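Local coordinates for protein ribose-phosphate pyrophosphokinase (Mycobacterium smegmatis, PDB 5MP7) that probably makes phosphoribosyl pyrophosphate (PRPP) by transferring the pyrophosphoryl group of ATP to the 1-hydroxyl of ribose 5-phosphate, with magnesium as cofactor, at residues Pro68-Leu71 with Asn72-Leu75; Lys107-Arg110 with Gly111-Ile115; Ser176-Ser179 with Gly180-Arg183. All coordinates share one frame; numbering follows the deposited sequence.

Contact 1 of 3, residues Pro68-Leu71 with Asn72-Leu75; sequences PAPL and NQWL
The start of helix 71-87, in the N-terminal PRTase-like domain, is where Trp-74 turns its pyrrole edge back against the proline-rich loop 68-71 that leads into it. The loop has a cis peptide bond between Ala-69 and Pro-70, and the carbonyl groups of Pro-68 and Pro-70 both lie near the pyrrole end of the indole. Pro-68 O lies in the ring plane at its edge, 3.1 Å from Trp-74 CD1. Pro-70 O comes in obliquely, 3.3 Å from the same CD1. Neither oxygen makes a hydrogen bond to NE1, because the angles at the N-H are poor. The side chains of Pro-68 and Trp-74 cross at about a right angle, with Pro-68 CD 3.8 Å from Trp-74 CD1. With chi1 at -54°, Trp-74 CG sits beside its own backbone N, and the ring is carried back toward the loop instead of along the helix. Gln-73 has CG anti to its backbone N (chi1 -176°) and runs extended alongside Pro-70, pointing the same way, until OE1 meets Pro-70 CG at 3.5 Å; its CD lies over one indole face, offset toward the rim. The backbone closes the first turn: Leu-75 N donates to Leu-71 O at 3.1 Å with an N-H...O angle of 157°, while Trp-74 N reaches that same oxygen weakly. Leu-71 sends CD2 to within 3.6 Å of Asn-72 OD1, an oxygen that is hydrogen-bonded to Tyr-102. Gln-65, after strand 60-64, bonds to Trp-74 O, and Ala-19, after strand 12-16, packs on Trp-74 and Pro-68. At the subunit interface, Met-76 of the second subunit packs against Asn-72 and Leu-75 of helix 71-87.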
loop_
_atom_site.group_PDB
_atom_site.type_symbol
_atom_site.label_atom_id
_atom_site.label_comp_id
_atom_site.label_asym_id
_atom_site.label_seq_id
_atom_site.Cartn_x
_atom_site.Cartn_y
_atom_site.Cartn_z
ATOM N N PRO A 68 -33.690 -17.561 -38.801
ATOM C CA PRO A 68 -32.489 -16.956 -39.338
ATOM C C PRO A 68 -31.320 -17.028 -38.331
ATOM O O PRO A 68 -31.505 -17.416 -37.188
ATOM C CB PRO A 68 -32.918 -15.521 -39.532
ATOM C CG PRO A 68 -33.871 -15.280 -38.398
ATOM C CD PRO A 68 -34.654 -16.561 -38.334
ATOM N N ALA A 69 -30.146 -16.586 -38.756
ATOM C CA ALA A 69 -28.984 -16.439 -37.873
ATOM C C ALA A 69 -29.275 -15.416 -36.771
ATOM O O ALA A 69 -29.883 -14.390 -37.062
ATOM C CB ALA A 69 -27.785 -15.986 -38.680
ATOM N N PRO A 70 -28.902 -15.667 -35.513
ATOM C CA PRO A 70 -28.359 -16.940 -34.994
ATOM C C PRO A 70 -29.448 -17.994 -34.667
ATOM O O PRO A 70 -30.323 -17.777 -33.810
ATOM C CB PRO A 70 -27.673 -16.503 -33.700
ATOM C CG PRO A 70 -28.476 -15.329 -33.219
ATOM C CD PRO A 70 -29.037 -14.647 -34.451
ATOM N N LEU A 71 -29.359 -19.142 -35.307
ATOM C CA LEU A 71 -30.513 -20.068 -35.450
ATOM C C LEU A 71 -30.913 -20.871 -34.194
ATOM O O LEU A 71 -32.079 -21.096 -33.928
ATOM C CB LEU A 71 -30.196 -20.985 -36.632
ATOM C CG LEU A 71 -30.932 -22.256 -36.920
ATOM C CD1 LEU A 71 -30.909 -22.513 -38.421
ATOM C CD2 LEU A 71 -30.289 -23.401 -36.185
ATOM N N ASN A 72 -29.930 -21.259 -33.397
ATOM C CA ASN A 72 -30.165 -22.085 -32.223
ATOM C C ASN A 72 -30.961 -21.392 -31.115
ATOM O O ASN A 72 -31.748 -22.030 -30.413
ATOM C CB ASN A 72 -28.838 -22.582 -31.693
ATOM C CG ASN A 72 -28.098 -23.391 -32.732
ATOM O OD1 ASN A 72 -28.607 -24.441 -33.197
ATOM N ND2 ASN A 72 -26.915 -22.912 -33.136
ATOM N N GLN A 73 -30.734 -20.093 -30.973
ATOM C CA GLN A 73 -31.532 -19.251 -30.116
ATOM C C GLN A 73 -33.024 -19.293 -30.475
ATOM O O GLN A 73 -33.880 -19.361 -29.604
ATOM C CB GLN A 73 -31.036 -17.826 -30.243
ATOM C CG GLN A 73 -31.729 -16.851 -29.332
ATOM C CD GLN A 73 -31.377 -15.418 -29.692
ATOM O OE1 GLN A 73 -30.340 -15.167 -30.304
ATOM N NE2 GLN A 73 -32.235 -14.472 -29.298
ATOM N N TRP A 74 -33.335 -19.260 -31.763
ATOM C CA TRP A 74 -34.743 -19.205 -32.172
ATOM C C TRP A 74 -35.410 -20.550 -32.057
ATOM O O TRP A 74 -36.611 -20.637 -31.808
ATOM C CB TRP A 74 -34.915 -18.649 -33.579
ATOM C CG TRP A 74 -34.292 -17.334 -33.802
ATOM C CD1 TRP A 74 -33.371 -17.051 -34.744
ATOM C CD2 TRP A 74 -34.488 -16.139 -33.063
ATOM N NE1 TRP A 74 -32.969 -15.750 -34.647
ATOM C CE2 TRP A 74 -33.655 -15.157 -33.628
ATOM C CE3 TRP A 74 -35.292 -15.795 -31.984
ATOM C CZ2 TRP A 74 -33.605 -13.840 -33.167
ATOM C CZ3 TRP A 74 -35.231 -14.474 -31.504
ATOM C CH2 TRP A 74 -34.393 -13.512 -32.112
ATOM N N LEU A 75 -34.632 -21.593 -32.249
ATOM C CA LEU A 75 -35.109 -22.960 -32.041
ATOM C C LEU A 75 -35.443 -23.219 -30.570
ATOM O O LEU A 75 -36.506 -23.770 -30.266
ATOM C CB LEU A 75 -34.065 -23.965 -32.555
ATOM C CG LEU A 75 -34.455 -25.420 -32.391
ATOM C CD1 LEU A 75 -35.783 -25.753 -33.091
ATOM C CD2 LEU A 75 -33.298 -26.264 -32.921
#

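Contact 2 of 3, residues Lys107-Arg110 with Gly111-Ile115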
loop_
_atom_site.group_PDB
_atom_site.type_symbol
_atom_site.label_atom_id
_atom_site.label_comp_id
_atom_site.label_asym_id
_atom_site.label_seq_id
_atom_site.Cartn_x
_atom_site.Cartn_y
_atom_site.Cartn_z
ATOM N N LYS A 107 -29.059 -36.996 -43.099
ATOM C CA LYS A 107 -28.411 -38.299 -43.236
ATOM C C LYS A 107 -26.961 -38.196 -42.752
ATOM O O LYS A 107 -26.466 -37.102 -42.557
ATOM C CB LYS A 107 -28.415 -38.763 -44.693
ATOM C CG LYS A 107 -27.552 -37.908 -45.601
ATOM C CD LYS A 107 -27.895 -38.242 -47.011
ATOM C CE LYS A 107 -26.722 -37.890 -47.949
ATOM N NZ LYS A 107 -25.951 -39.155 -48.132
ATOM N N LYS A 108 -26.287 -39.332 -42.626
ATOM C CA LYS A 108 -24.943 -39.358 -42.057
ATOM C C LYS A 108 -23.801 -39.001 -42.998
ATOM O O LYS A 108 -22.718 -38.704 -42.497
ATOM C CB LYS A 108 -24.680 -40.693 -41.365
ATOM C CG LYS A 108 -25.293 -40.722 -39.996
ATOM C CD LYS A 108 -25.413 -42.104 -39.404
ATOM C CE LYS A 108 -24.256 -42.472 -38.497
ATOM N NZ LYS A 108 -24.352 -43.906 -38.100
ATOM N N HIS A 109 -24.014 -39.022 -44.318
ATOM C CA HIS A 109 -22.938 -38.725 -45.291
ATOM C C HIS A 109 -21.852 -39.832 -45.099
ATOM O O HIS A 109 -22.207 -41.025 -45.101
ATOM C CB HIS A 109 -22.461 -37.263 -45.164
ATOM C CG HIS A 109 -23.580 -36.263 -45.239
ATOM N ND1 HIS A 109 -24.141 -35.864 -46.435
ATOM C CD2 HIS A 109 -24.249 -35.587 -44.273
ATOM C CE1 HIS A 109 -25.106 -34.988 -46.205
ATOM N NE2 HIS A 109 -25.195 -34.804 -44.901
ATOM N N ARG A 110 -20.575 -39.492 -44.891
ATOM C CA ARG A 110 -19.552 -40.498 -44.596
ATOM C C ARG A 110 -19.908 -41.237 -43.302
ATOM O O ARG A 110 -20.034 -42.455 -43.298
ATOM C CB ARG A 110 -18.129 -39.867 -44.500
ATOM C CG ARG A 110 -17.003 -40.680 -43.764
ATOM C CD ARG A 110 -16.745 -42.109 -44.338
ATOM N NE ARG A 110 -15.890 -42.140 -45.539
ATOM C CZ ARG A 110 -15.440 -43.245 -46.147
ATOM N NH1 ARG A 110 -15.727 -44.473 -45.693
ATOM N NH2 ARG A 110 -14.685 -43.121 -47.238
ATOM N N GLY A 111 -20.115 -40.496 -42.218
ATOM C CA GLY A 111 -20.422 -41.079 -40.946
ATOM C C GLY A 111 -19.706 -40.595 -39.733
ATOM O O GLY A 111 -18.765 -39.808 -39.782
ATOM N N ARG A 112 -20.232 -41.111 -38.636
ATOM C CA ARG A 112 -19.962 -40.701 -37.257
ATOM C C ARG A 112 -20.514 -39.265 -37.045
ATOM O O ARG A 112 -19.932 -38.389 -36.376
ATOM C CB ARG A 112 -18.509 -40.862 -36.854
ATOM C CG ARG A 112 -17.925 -42.218 -37.157
ATOM C CD ARG A 112 -16.777 -42.384 -36.143
ATOM N NE ARG A 112 -15.448 -42.228 -36.709
ATOM C CZ ARG A 112 -14.899 -42.993 -37.645
ATOM N NH1 ARG A 112 -15.570 -44.004 -38.199
ATOM N NH2 ARG A 112 -13.658 -42.726 -38.042
ATOM N N GLU A 113 -21.670 -39.064 -37.670
ATOM C CA GLU A 113 -22.333 -37.804 -37.685
ATOM C C GLU A 113 -23.698 -37.999 -37.046
ATOM O O GLU A 113 -24.197 -39.119 -36.947
ATOM C CB GLU A 113 -22.494 -37.312 -39.125
ATOM C CG GLU A 113 -21.173 -36.934 -39.733
ATOM C CD GLU A 113 -21.297 -36.088 -40.982
ATOM O OE1 GLU A 113 -21.728 -34.932 -40.811
ATOM O OE2 GLU A 113 -20.896 -36.491 -42.090
ATOM N N PRO A 114 -24.320 -36.899 -36.642
ATOM C CA PRO A 114 -25.715 -36.918 -36.228
ATOM C C PRO A 114 -26.671 -36.805 -37.416
ATOM O O PRO A 114 -26.279 -36.389 -38.509
ATOM C CB PRO A 114 -25.811 -35.657 -35.412
ATOM C CG PRO A 114 -24.877 -34.713 -36.131
ATOM C CD PRO A 114 -23.740 -35.548 -36.609
ATOM N N ILE A 115 -27.913 -37.160 -37.195
ATOM C CA ILE A 115 -28.972 -36.809 -38.123
ATOM C C ILE A 115 -29.751 -35.706 -37.457
ATOM O O ILE A 115 -30.758 -35.925 -36.790
ATOM C CB ILE A 115 -29.851 -38.011 -38.519
ATOM C CG1 ILE A 115 -28.960 -39.117 -39.052
ATOM C CG2 ILE A 115 -30.818 -37.592 -39.595
ATOM C CD1 ILE A 115 -29.658 -40.379 -39.498
HETATM O O HOH W 1 -21.665 -43.478 -37.288
#
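Lys-108 and Glu-113 face each other across the loop that joins strand 92-97 to helix 116-127, and no direct hydrogen bond links 107-110 to 111-115. The van der Waals contacts come from the lysine stem. Lys-108 CG lies 3.6 Å from Glu-113 O, and it makes an apolar contact with Ile-115 CG1 at 4.1 Å, the side chains of Lys-108 and Ile-115 crossing at about a right angle. A bend at chi3 (95°) then turns Lys-108 CE back over the chain, 3.7 Å from Glu-113 O. Within 107-110, Lys-107 CG lies over the centre of one face of the His-109 ring, 3.8 Å above its plane.

The polar link between the limbs goes through water. A water accepts from Lys-108 NZ at 2.8 Å and, more weakly, from Arg-112 N. Glu-113 OE2 comes within 2.9 Å of Lys-108 O, acceptor against acceptor, and 3.5 Å from His-109 CB. The imidazole and carboxylate planes are 31° apart, but their charged atoms do not touch.

Partners beyond the two segments are Gln-105 of the same chain, predicted to bind ATP, which donates to Pro-114 O, and Asp-83 of the second subunit, which accepts from Ile-115 N. The close approach of OE2 to Lys-108 O may raise the proton affinity of Glu-113. Between the limbs the hydrogen-bonded connection is the water bridge, and the lysine amine at its end also donates to Arg-87 O of the second subunit.

Contact 3 of 3, residues Ser176-Ser179 with Gly180-Arg183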
loop_
_atom_site.group_PDB
_atom_site.type_symbol
_atom_site.label_atom_id
_atom_site.label_comp_id
_atom_site.label_asym_id
_atom_site.label_seq_id
_atom_site.Cartn_x
_atom_site.Cartn_y
_atom_site.Cartn_z
ATOM N N SER A 176 -30.936 -27.370 -63.008
ATOM C CA SER A 176 -30.628 -27.686 -61.625
ATOM C C SER A 176 -29.140 -27.440 -61.351
ATOM O O SER A 176 -28.284 -27.895 -62.088
ATOM C CB SER A 176 -30.962 -29.134 -61.335
ATOM O OG SER A 176 -30.792 -29.384 -59.948
ATOM N N PRO A 177 -28.817 -26.714 -60.287
ATOM C CA PRO A 177 -27.409 -26.374 -60.026
ATOM C C PRO A 177 -26.573 -27.550 -59.534
ATOM O O PRO A 177 -25.351 -27.429 -59.451
ATOM C CB PRO A 177 -27.483 -25.273 -58.972
ATOM C CG PRO A 177 -28.849 -25.384 -58.386
ATOM C CD PRO A 177 -29.730 -26.169 -59.285
ATOM N N ASP A 178 -27.219 -28.662 -59.186
ATOM C CA ASP A 178 -26.501 -29.895 -58.835
ATOM C C ASP A 178 -27.394 -31.126 -58.988
ATOM O O ASP A 178 -28.608 -31.019 -59.186
ATOM C CB ASP A 178 -25.976 -29.856 -57.397
ATOM C CG ASP A 178 -27.082 -30.179 -56.349
ATOM O OD1 ASP A 178 -28.179 -29.554 -56.376
ATOM O OD2 ASP A 178 -26.867 -31.110 -55.529
ATOM N N SER A 179 -26.765 -32.286 -58.873
ATOM C CA SER A 179 -27.429 -33.560 -59.133
ATOM C C SER A 179 -28.563 -33.881 -58.154
ATOM O O SER A 179 -29.473 -34.646 -58.493
ATOM C CB SER A 179 -26.390 -34.673 -59.114
ATOM O OG SER A 179 -25.637 -34.607 -57.918
ATOM N N GLY A 180 -28.492 -33.338 -56.935
ATOM C CA GLY A 180 -29.514 -33.617 -55.934
ATOM C C GLY A 180 -30.894 -33.083 -56.248
ATOM O O GLY A 180 -31.882 -33.594 -55.785
ATOM N N ARG A 181 -30.956 -32.019 -57.026
ATOM C CA ARG A 181 -32.167 -31.259 -57.185
ATOM C C ARG A 181 -32.872 -31.457 -58.545
ATOM O O ARG A 181 -33.866 -30.797 -58.880
ATOM C CB ARG A 181 -31.620 -29.866 -56.968
ATOM C CG ARG A 181 -32.471 -28.659 -57.121
ATOM C CD ARG A 181 -33.416 -28.393 -55.964
ATOM N NE ARG A 181 -34.424 -27.412 -56.388
ATOM C CZ ARG A 181 -35.565 -27.149 -55.756
ATOM N NH1 ARG A 181 -35.907 -27.750 -54.618
ATOM N NH2 ARG A 181 -36.365 -26.233 -56.276
ATOM N N VAL A 182 -32.427 -32.449 -59.303
ATOM C CA VAL A 182 -32.938 -32.653 -60.674
ATOM C C VAL A 182 -34.433 -33.013 -60.691
ATOM O O VAL A 182 -35.158 -32.557 -61.560
ATOM C CB VAL A 182 -32.094 -33.692 -61.442
ATOM C CG1 VAL A 182 -32.620 -33.915 -62.849
ATOM C CG2 VAL A 182 -30.656 -33.223 -61.517
ATOM N N ARG A 183 -34.891 -33.776 -59.710
ATOM C CA ARG A 183 -36.283 -34.178 -59.664
ATOM C C ARG A 183 -37.225 -32.992 -59.493
ATOM O O ARG A 183 -38.279 -32.939 -60.112
ATOM C CB ARG A 183 -36.523 -35.202 -58.531
ATOM C CG ARG A 183 -37.986 -35.611 -58.288
ATOM C CD ARG A 183 -38.642 -36.161 -59.534
ATOM N NE ARG A 183 -40.095 -36.059 -59.439
ATOM C CZ ARG A 183 -40.939 -35.921 -60.478
ATOM N NH1 ARG A 183 -40.518 -35.874 -61.746
ATOM N NH2 ARG A 183 -42.252 -35.836 -60.246
#
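Asp-178 and Arg-181 stand nearly at right angles to each other at the turn into helix 182-191, meeting through the arginine stem instead of its charged end. Asp-178 OD1 lies 3.5 Å from Arg-181 CB, while the guanidinium leads away to Thr-229 OG1, to which NH2 is hydrogen-bonded. The aspartate carboxyl group is held between its own backbone N and carbonyl carbon (chi1 80°), which curls OD2 over the turn. There Gly-180 N donates to it at 3.1 Å, the bond of an Asx turn, arriving from above the carboxylate plane, 75° out of it. Ser-176 OG, anti to the backbone N (chi1 -174°), lies against Arg-181 CB at 3.1 Å and donates to Asp-178 O at 2.8 Å in the carbonyl plane. That oxygen also takes a weak bond from Arg-181 N. Val-182 brings CG2 alongside, 3.5 Å from Ser-179 O.

Asp-178 is predicted to bind magnesium, and Pro-177 O accepts from Lys-202, the predicted active-site lysine. The serine hydroxyl and the weak Arg-181 bond on its carbonyl, with Gly-180 N on its carboxylate, thus help to hold this predicted metal ligand.

In the fold
From the N terminus, contact 1 comes first, turning the loop after strand 60-64 into helix 71-87. Contact 2 follows in the loop between strand 92-97 and helix 116-127, and contact 3 closes the turn from strand 172-176 into helix 182-191. The three run in series, none nesting or crossing, and none touching another: nearest atoms are about 11 Å apart between contacts 1 and 2 and about 9 Å between contacts 2 and 3. The first two lie in the N-terminal PRTase-like domain and both meet the second subunit, whereas contact 3 sits at the mixed sheet, where its turn packs on strands 197-202 and 225-230.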